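Possible periplasmic protein (Campylobacter jejuni, PDB 3RGC) acts as a periplasmic SurA-like chaperone and probably has peptidyl-prolyl cis-trans isomerase activity. Local coordinates at residues 3-6 with 11-14; 39-44 with 100-105; 59-64 with 91-96. All blocks are in the same frame, centred on the assembly; numbering follows the deposited sequence.

Contact 1: 3-6 with 11-14; sequences IAVV and PITT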
loop_
_atom_site.group_PDB
_atom_site.type_symbol
_atom_site.label_atom_id
_atom_site.label_comp_id
_atom_site.label_asym_id
_atom_site.label_seq_id
_atom_site.Cartn_x
_atom_site.Cartn_y
_atom_site.Cartn_z
ATOM N N ILE B 3 19.114 -49.104 11.671
ATOM C CA ILE B 3 18.893 -48.370 10.441
ATOM C C ILE B 3 17.661 -48.921 9.723
ATOM O O ILE B 3 17.544 -50.123 9.493
ATOM C CB ILE B 3 20.126 -48.388 9.518
ATOM C CG1 ILE B 3 19.684 -48.165 8.073
ATOM C CG2 ILE B 3 20.871 -49.705 9.655
ATOM C CD1 ILE B 3 20.787 -47.780 7.160
ATOM N N ALA B 4 16.741 -48.027 9.386
ATOM C CA ALA B 4 15.463 -48.432 8.828
ATOM C C ALA B 4 15.457 -48.263 7.313
ATOM O O ALA B 4 14.876 -49.080 6.586
ATOM C CB ALA B 4 14.338 -47.616 9.464
ATOM N N VAL B 5 16.097 -47.197 6.842
ATOM C CA VAL B 5 16.105 -46.868 5.420
ATOM C C VAL B 5 17.454 -46.274 4.995
ATOM O O VAL B 5 18.093 -45.538 5.743
ATOM C CB VAL B 5 14.964 -45.866 5.062
ATOM C CG1 VAL B 5 14.838 -45.695 3.543
ATOM C CG2 VAL B 5 13.634 -46.319 5.655
ATOM N N VAL B 6 17.894 -46.618 3.797
ATOM C CA VAL B 6 19.072 -46.003 3.233
ATOM C C VAL B 6 18.572 -45.286 2.003
ATOM O O VAL B 6 17.780 -45.842 1.250
ATOM C CB VAL B 6 20.117 -47.063 2.845
ATOM C CG1 VAL B 6 21.417 -46.414 2.447
ATOM C CG2 VAL B 6 20.353 -47.993 4.002
ATOM N N PRO B 11 21.961 -43.258 5.551
ATOM C CA PRO B 11 21.089 -44.041 6.438
ATOM C C PRO B 11 20.062 -43.196 7.195
ATOM O O PRO B 11 20.315 -42.042 7.545
ATOM C CB PRO B 11 22.080 -44.666 7.424
ATOM C CG PRO B 11 23.187 -43.659 7.509
ATOM C CD PRO B 11 23.310 -43.069 6.116
ATOM N N ILE B 12 18.899 -43.783 7.442
ATOM C CA ILE B 12 17.871 -43.156 8.261
ATOM C C ILE B 12 17.536 -44.147 9.342
ATOM O O ILE B 12 17.115 -45.264 9.053
ATOM C CB ILE B 12 16.586 -42.886 7.465
ATOM C CG1 ILE B 12 16.860 -41.937 6.297
ATOM C CG2 ILE B 12 15.502 -42.342 8.397
ATOM C CD1 ILE B 12 15.669 -41.741 5.349
ATOM N N THR B 13 17.738 -43.750 10.588
ATOM C CA THR B 13 17.640 -44.683 11.694
ATOM C C THR B 13 16.257 -44.628 12.302
ATOM O O THR B 13 15.522 -43.656 12.123
ATOM C CB THR B 13 18.660 -44.353 12.803
ATOM O OG1 THR B 13 18.294 -43.122 13.444
ATOM C CG2 THR B 13 20.042 -44.228 12.229
ATOM N N THR B 14 15.911 -45.669 13.043
ATOM C CA THR B 14 14.662 -45.656 13.789
ATOM C C THR B 14 14.649 -44.496 14.783
ATOM O O THR B 14 13.580 -43.982 15.141
ATOM C CB THR B 14 14.441 -46.983 14.506
ATOM O OG1 THR B 14 15.603 -47.305 15.278
ATOM C CG2 THR B 14 14.209 -48.093 13.476
#

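Contact 2: 39-44 with 100-105; sequences KMEISQ and RKLYEK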
loop_
_atom_site.group_PDB
_atom_site.type_symbol
_atom_site.label_atom_id
_atom_site.label_comp_id
_atom_site.label_asym_id
_atom_site.label_seq_id
_atom_site.Cartn_x
_atom_site.Cartn_y
_atom_site.Cartn_z
ATOM N N LYS B 39 17.060 -36.361 2.997
ATOM C CA LYS B 39 18.288 -37.004 2.529
ATOM C C LYS B 39 18.549 -36.679 1.064
ATOM O O LYS B 39 19.692 -36.507 0.663
ATOM C CB LYS B 39 18.255 -38.511 2.751
ATOM C CG LYS B 39 18.131 -38.911 4.206
ATOM C CD LYS B 39 19.183 -38.216 5.045
ATOM C CE LYS B 39 19.095 -38.637 6.495
ATOM N NZ LYS B 39 20.118 -37.935 7.321
ATOM N N MET B 40 17.485 -36.596 0.269
ATOM C CA MET B 40 17.619 -36.209 -1.130
ATOM C C MET B 40 18.240 -34.819 -1.221
ATOM O O MET B 40 19.117 -34.587 -2.042
ATOM C CB MET B 40 16.265 -36.240 -1.855
ATOM C CG MET B 40 15.734 -37.633 -2.192
ATOM S SD MET B 40 14.078 -37.597 -2.959
ATOM C CE MET B 40 14.451 -36.599 -4.328
ATOM N N GLU B 41 17.797 -33.898 -0.367
ATOM C CA GLU B 41 18.298 -32.519 -0.417
ATOM C C GLU B 41 19.762 -32.451 -0.033
ATOM O O GLU B 41 20.561 -31.806 -0.700
ATOM C CB GLU B 41 17.517 -31.619 0.545
ATOM C CG GLU B 41 16.077 -31.358 0.134
ATOM C CD GLU B 41 15.271 -30.693 1.242
ATOM O OE1 GLU B 41 15.735 -30.695 2.401
ATOM O OE2 GLU B 41 14.174 -30.178 0.956
ATOM N N ILE B 42 20.102 -33.106 1.069
ATOM C CA ILE B 42 21.475 -33.132 1.551
ATOM C C ILE B 42 22.402 -33.631 0.461
ATOM O O ILE B 42 23.480 -33.079 0.252
ATOM C CB ILE B 42 21.605 -34.026 2.782
ATOM C CG1 ILE B 42 20.953 -33.355 3.991
ATOM C CG2 ILE B 42 23.064 -34.329 3.072
ATOM C CD1 ILE B 42 20.689 -34.310 5.147
ATOM N N SER B 43 21.971 -34.667 -0.251
ATOM C CA SER B 43 22.792 -35.255 -1.315
ATOM C C SER B 43 22.954 -34.321 -2.510
ATOM O O SER B 43 24.014 -34.257 -3.136
ATOM C CB SER B 43 22.203 -36.598 -1.751
ATOM O OG SER B 43 22.186 -36.705 -3.161
ATOM N N GLN B 44 21.886 -33.608 -2.841
ATOM C CA GLN B 44 21.945 -32.590 -3.876
ATOM C C GLN B 44 22.828 -31.419 -3.423
ATOM O O GLN B 44 23.547 -30.827 -4.225
ATOM C CB GLN B 44 20.539 -32.089 -4.196
ATOM C CG GLN B 44 19.708 -33.107 -4.956
ATOM C CD GLN B 44 20.401 -33.598 -6.222
ATOM O OE1 GLN B 44 20.853 -32.805 -7.056
ATOM N NE2 GLN B 44 20.491 -34.914 -6.366
ATOM N N ARG B 100 17.506 -22.891 1.184
ATOM C CA ARG B 100 17.184 -21.795 0.267
ATOM C C ARG B 100 18.218 -21.670 -0.850
ATOM O O ARG B 100 17.842 -21.487 -2.009
ATOM C CB ARG B 100 17.012 -20.455 0.992
ATOM C CG ARG B 100 15.580 -20.193 1.438
ATOM C CD ARG B 100 15.350 -18.750 1.875
ATOM N NE ARG B 100 15.924 -18.466 3.186
ATOM C CZ ARG B 100 15.430 -18.925 4.332
ATOM N NH1 ARG B 100 14.355 -19.706 4.330
ATOM N NH2 ARG B 100 16.017 -18.612 5.480
ATOM N N LYS B 101 19.510 -21.780 -0.519
ATOM C CA LYS B 101 20.538 -21.778 -1.563
ATOM C C LYS B 101 20.291 -22.930 -2.557
ATOM O O LYS B 101 20.415 -22.754 -3.768
ATOM C CB LYS B 101 21.947 -21.865 -0.975
ATOM C CG LYS B 101 22.555 -20.539 -0.540
ATOM C CD LYS B 101 24.018 -20.716 -0.150
ATOM C CE LYS B 101 24.760 -19.396 -0.136
ATOM N NZ LYS B 101 26.248 -19.601 -0.201
ATOM N N LEU B 102 19.905 -24.095 -2.033
ATOM C CA LEU B 102 19.688 -25.295 -2.848
ATOM C C LEU B 102 18.578 -25.080 -3.867
ATOM O O LEU B 102 18.749 -25.344 -5.060
ATOM C CB LEU B 102 19.355 -26.509 -1.955
ATOM C CG LEU B 102 18.817 -27.732 -2.706
ATOM C CD1 LEU B 102 19.858 -28.233 -3.694
ATOM C CD2 LEU B 102 18.357 -28.876 -1.778
ATOM N N TYR B 103 17.439 -24.586 -3.396
ATOM C CA TYR B 103 16.316 -24.322 -4.295
ATOM C C TYR B 103 16.555 -23.144 -5.264
ATOM O O TYR B 103 16.003 -23.122 -6.358
ATOM C CB TYR B 103 15.021 -24.153 -3.498
ATOM C CG TYR B 103 14.627 -25.429 -2.804
ATOM C CD1 TYR B 103 14.272 -26.539 -3.531
ATOM C CD2 TYR B 103 14.648 -25.533 -1.427
ATOM C CE1 TYR B 103 13.933 -27.717 -2.909
ATOM C CE2 TYR B 103 14.316 -26.710 -0.793
ATOM C CZ TYR B 103 13.958 -27.802 -1.540
ATOM O OH TYR B 103 13.612 -28.986 -0.928
ATOM N N GLU B 104 17.367 -22.169 -4.867
ATOM C CA GLU B 104 17.765 -21.111 -5.804
ATOM C C GLU B 104 18.588 -21.715 -6.927
ATOM O O GLU B 104 18.339 -21.456 -8.089
ATOM C CB GLU B 104 18.659 -20.075 -5.132
ATOM C CG GLU B 104 18.073 -19.275 -4.002
ATOM C CD GLU B 104 19.157 -18.491 -3.259
ATOM O OE1 GLU B 104 20.244 -18.258 -3.847
ATOM O OE2 GLU B 104 18.933 -18.123 -2.084
ATOM N N LYS B 105 19.607 -22.489 -6.559
ATOM C CA LYS B 105 20.469 -23.160 -7.526
ATOM C C LYS B 105 19.633 -23.994 -8.493
ATOM O O LYS B 105 19.736 -23.863 -9.714
ATOM C CB LYS B 105 21.473 -24.055 -6.780
ATOM C CG LYS B 105 22.482 -24.770 -7.658
ATOM C CD LYS B 105 23.373 -23.772 -8.392
ATOM C CE LYS B 105 24.536 -24.463 -9.091
ATOM N NZ LYS B 105 25.326 -23.522 -9.952
#

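Contact 3: 59-64 with 91-96; sequences DAINKM and TNFKKD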
loop_
_atom_site.group_PDB
_atom_site.type_symbol
_atom_site.label_atom_id
_atom_site.label_comp_id
_atom_site.label_asym_id
_atom_site.label_seq_id
_atom_site.Cartn_x
_atom_site.Cartn_y
_atom_site.Cartn_z
ATOM N N ASP B 59 25.405 -12.542 8.400
ATOM C CA ASP B 59 24.875 -11.479 7.574
ATOM C C ASP B 59 23.374 -11.662 7.402
ATOM O O ASP B 59 22.624 -10.696 7.361
ATOM C CB ASP B 59 25.550 -11.427 6.208
ATOM C CG ASP B 59 24.983 -10.316 5.337
ATOM O OD1 ASP B 59 24.885 -9.180 5.849
ATOM O OD2 ASP B 59 24.618 -10.571 4.162
ATOM N N ALA B 60 22.943 -12.913 7.299
ATOM C CA ALA B 60 21.531 -13.205 7.102
ATOM C C ALA B 60 20.746 -12.933 8.382
ATOM O O ALA B 60 19.604 -12.464 8.332
ATOM C CB ALA B 60 21.337 -14.630 6.654
ATOM N N ILE B 61 21.363 -13.213 9.527
ATOM C CA ILE B 61 20.722 -12.894 10.797
ATOM C C ILE B 61 20.415 -11.398 10.896
ATOM O O ILE B 61 19.275 -11.011 11.174
ATOM C CB ILE B 61 21.549 -13.323 12.026
ATOM C CG1 ILE B 61 21.863 -14.827 12.001
ATOM C CG2 ILE B 61 20.806 -12.952 13.307
ATOM C CD1 ILE B 61 20.668 -15.725 12.128
ATOM N N ASN B 62 21.420 -10.552 10.666
ATOM C CA ASN B 62 21.197 -9.103 10.711
ATOM C C ASN B 62 20.068 -8.614 9.786
ATOM O O ASN B 62 19.256 -7.781 10.164
ATOM C CB ASN B 62 22.490 -8.348 10.416
ATOM C CG ASN B 62 23.610 -8.706 11.376
ATOM O OD1 ASN B 62 23.370 -9.005 12.545
ATOM N ND2 ASN B 62 24.845 -8.670 10.887
ATOM N N LYS B 63 20.031 -9.122 8.564
ATOM C CA LYS B 63 18.991 -8.752 7.620
ATOM C C LYS B 63 17.603 -9.137 8.119
ATOM O O LYS B 63 16.635 -8.423 7.861
ATOM C CB LYS B 63 19.234 -9.425 6.279
ATOM C CG LYS B 63 20.360 -8.838 5.450
ATOM C CD LYS B 63 20.477 -9.683 4.173
ATOM C CE LYS B 63 21.532 -9.184 3.202
ATOM N NZ LYS B 63 21.520 -10.034 1.968
ATOM N N MET B 64 17.503 -10.267 8.817
ATOM C CA MET B 64 16.233 -10.671 9.423
ATOM C C MET B 64 15.859 -9.730 10.580
ATOM O O MET B 64 14.699 -9.329 10.706
ATOM C CB MET B 64 16.285 -12.137 9.868
ATOM C CG MET B 64 15.038 -12.655 10.590
ATOM S SD MET B 64 15.387 -13.145 12.296
ATOM C CE MET B 64 15.033 -11.618 13.137
ATOM N N THR B 91 21.600 -22.626 14.474
ATOM C CA THR B 91 21.726 -23.912 13.802
ATOM C C THR B 91 20.547 -24.131 12.870
ATOM O O THR B 91 20.725 -24.506 11.714
ATOM C CB THR B 91 21.825 -25.073 14.811
ATOM O OG1 THR B 91 23.019 -24.927 15.590
ATOM C CG2 THR B 91 21.854 -26.412 14.092
ATOM N N ASN B 92 19.335 -23.878 13.363
ATOM C CA ASN B 92 18.154 -24.067 12.530
ATOM C C ASN B 92 18.065 -23.046 11.409
ATOM O O ASN B 92 17.583 -23.352 10.326
ATOM C CB ASN B 92 16.879 -24.041 13.360
ATOM C CG ASN B 92 16.820 -25.178 14.363
ATOM O OD1 ASN B 92 17.410 -26.246 14.150
ATOM N ND2 ASN B 92 16.120 -24.953 15.469
ATOM N N PHE B 93 18.540 -21.834 11.671
ATOM C CA PHE B 93 18.460 -20.764 10.687
ATOM C C PHE B 93 19.387 -21.141 9.542
ATOM O O PHE B 93 19.026 -21.039 8.368
ATOM C CB PHE B 93 18.869 -19.444 11.331
ATOM C CG PHE B 93 18.641 -18.237 10.469
ATOM C CD1 PHE B 93 17.446 -17.545 10.530
ATOM C CD2 PHE B 93 19.635 -17.767 9.630
ATOM C CE1 PHE B 93 17.235 -16.414 9.748
ATOM C CE2 PHE B 93 19.433 -16.643 8.850
ATOM C CZ PHE B 93 18.230 -15.963 8.910
ATOM N N LYS B 94 20.570 -21.626 9.899
ATOM C CA LYS B 94 21.543 -22.058 8.915
ATOM C C LYS B 94 21.001 -23.101 7.931
ATOM O O LYS B 94 21.261 -23.021 6.734
ATOM C CB LYS B 94 22.788 -22.604 9.597
ATOM C CG LYS B 94 23.919 -22.882 8.601
ATOM C CD LYS B 94 25.093 -23.489 9.297
ATOM C CE LYS B 94 26.100 -23.994 8.309
ATOM N NZ LYS B 94 27.132 -24.794 9.023
ATOM N N LYS B 95 20.255 -24.075 8.437
ATOM C CA LYS B 95 19.701 -25.130 7.595
ATOM C C LYS B 95 18.653 -24.608 6.617
ATOM O O LYS B 95 18.599 -25.052 5.472
ATOM C CB LYS B 95 19.119 -26.255 8.446
ATOM C CG LYS B 95 20.175 -27.194 8.989
ATOM C CD LYS B 95 19.614 -28.132 10.044
ATOM C CE LYS B 95 20.713 -29.011 10.618
ATOM N NZ LYS B 95 20.316 -29.640 11.907
ATOM N N ASP B 96 17.815 -23.682 7.076
ATOM C CA ASP B 96 16.891 -22.973 6.194
ATOM C C ASP B 96 17.618 -22.254 5.053
ATOM O O ASP B 96 17.126 -22.224 3.921
ATOM C CB ASP B 96 16.075 -21.942 6.982
ATOM C CG ASP B 96 15.205 -22.577 8.052
ATOM O OD1 ASP B 96 14.879 -23.779 7.915
ATOM O OD2 ASP B 96 14.842 -21.870 9.025
#

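Contact 1: 3-6 with 11-14
Ile3 sets its CD1 methyl against CB of Pro11, 3.4 Å away, tighter than usual for two carbons. The CB of Ile3 points away from the partner strand, but CG1 stands opposite the backbone N (chi1 156°) and the chain is extended beyond it, which carries CD1 back against the proline. The pair belongs to a beta hairpin whose register slips by one residue. Two successive residues, Ala4 and Val5, stand against the single Ile12, which makes a classic beta bulge, and their amides converge on one acceptor: Ile12 O takes Ala4 N at 2.8 Å and Val5 N at 3.1 Å, both in the carbonyl plane. In return Ile12 N gives a short bond of 2.6 Å to Val5 O. Proline has no N-H to offer, yet Pro11 loses nothing in its non-hydrogen-bonded pair with Val6, and its CA adds a CA-H...O contact of 3.4 Å to Val5 O. On the buried face Val5 CB and Ile12 CB lie 4.2 Å apart, and Ile12 also packs on Ile17, Leu35 and Lys39, a place for a branched aliphatic residue. Ala4 CB lies 4.0 Å from Thr14 CG2, and its small size suits the space it shares with Ile17. On its other edge strand 3-7 pairs with the C-terminal strand 247-249. Thr13 OG1 accepts from Asp16 N as the N-cap of helix 14-23. Chemically, the bulge lets a single carbonyl satisfy two successive amides, while the Thr13 hydroxyl satisfies a first-turn amide of helix 14-23 as the hairpin strand passes into it.

Contact 2: 39-44 with 100-105
Glu41, which meets Leu102 and Tyr103 across the contact, has its carboxylate held by a salt bridge from OE1 to Lys99 NZ, while OE2 receives a weak hydrogen bond from Asn37 ND2. An extended glutamate suits this place because it carries its charge past the apolar surface near its root to a lysine on the other helix. Tyr103 brings its hydroxyl to the same carboxylate. OE2 lies at the edge of the ring, near its plane, and the carboxylate is turned 79° from that plane; the modelled approach to OH is too close to be trusted, so this polar meeting stays doubtful. The apolar part rests on Leu102. With CG placed opposite the backbone N (chi1 167°), its two methyls fork over helix 30-48: CD2 lies 3.7 Å from Glu41 CB, and CD1 reaches Gln44 CB at 3.9 Å. Met45 and Leu48 of the same helix also touch this leucine. Gln44 bends at its second torsion, so only its root serves the contact, while OE1 turns to Tyr237 OH on helix 218-244, which packs on helix 30-48. The contact joins helices 30-48 and 86-107 of the SurA N-terminal family region; the axes of their short segments pass 10.6 Å apart at 72°, a steep crossing that keeps the shared surface small. The chemistry implies a buried carboxylate whose charge is probably balanced by Lys99, with a forked leucine supplying the apolar half.

Contact 3: 59-64 with 91-96
Phe93 gives by far the largest share of the surface buried here, followed by Ile61 and then Ala60, and these three carry most of the contact between helix 86-107 and helix 54-67, in the helical SurA N-terminal family region. The phenylalanine starts out toward the partner helix and its ring stands opposite the backbone N (chi1 -172°), which directs the ring toward that helix instead of along its own. Ile61 covers one face of that ring. Its CD1 sits 3.6 Å from the ring centroid, 19° off the normal, in a CH-pi contact, and the nearest ring atom is CD2 at 3.4 Å, so the methyl is displaced toward that side of the rim. The two side chains run alongside each other, pointing opposite ways. An isoleucine suits the position because its longer branch can swing a methyl over the ring even though its CB does not point at the other helix.

Ala60 meets the ring differently. Its CB lies in the ring plane at the edge, 3.5 Å from Phe93 CE2 and 4.1 Å from CZ, where a side chain of one carbon lets the aromatic edge come close to the helix backbone; Phe93 CZ is 3.8 Å from Ala60 O. One turn farther on, Met64 adds a looser touch, with CB 4.4 Å from Phe93 CE1. Leu57 and Phe89 continue the apolar surroundings, the Phe89 ring meeting that of Phe93 with planes about 35° apart, and Leu97 packs against Ala60.

The helix segments run nearly perpendicular, their axes 11.2 Å apart, a spacing bridged chiefly by one ring. With no hydrogen bond or salt bridge between the two segments, the contact relies on burial of apolar surface, close dispersion contacts and the CH-pi contact of a methyl with an aromatic face.

All three contacts lie in the SurA N-terminal family region. Contact 1 closes first along the chain, at the hairpin of strands 3-7 and 10-13; contact 3 is then nested within the loop that contact 2 closes. The centres of contacts 1 and 2 are about 20 Å apart, and the two touch where Lys39 packs against Pro11 and Ile12. Contacts 2 and 3, whose centres are about 16 Å apart, share helix 86-107. Contacts 1 and 3, with centres about 29 Å apart, do not touch. The long helix thus ties two successive helices together, and helix 30-48 passes the connection on to the small sheet that joins the N-terminal hairpin to strand 247-249.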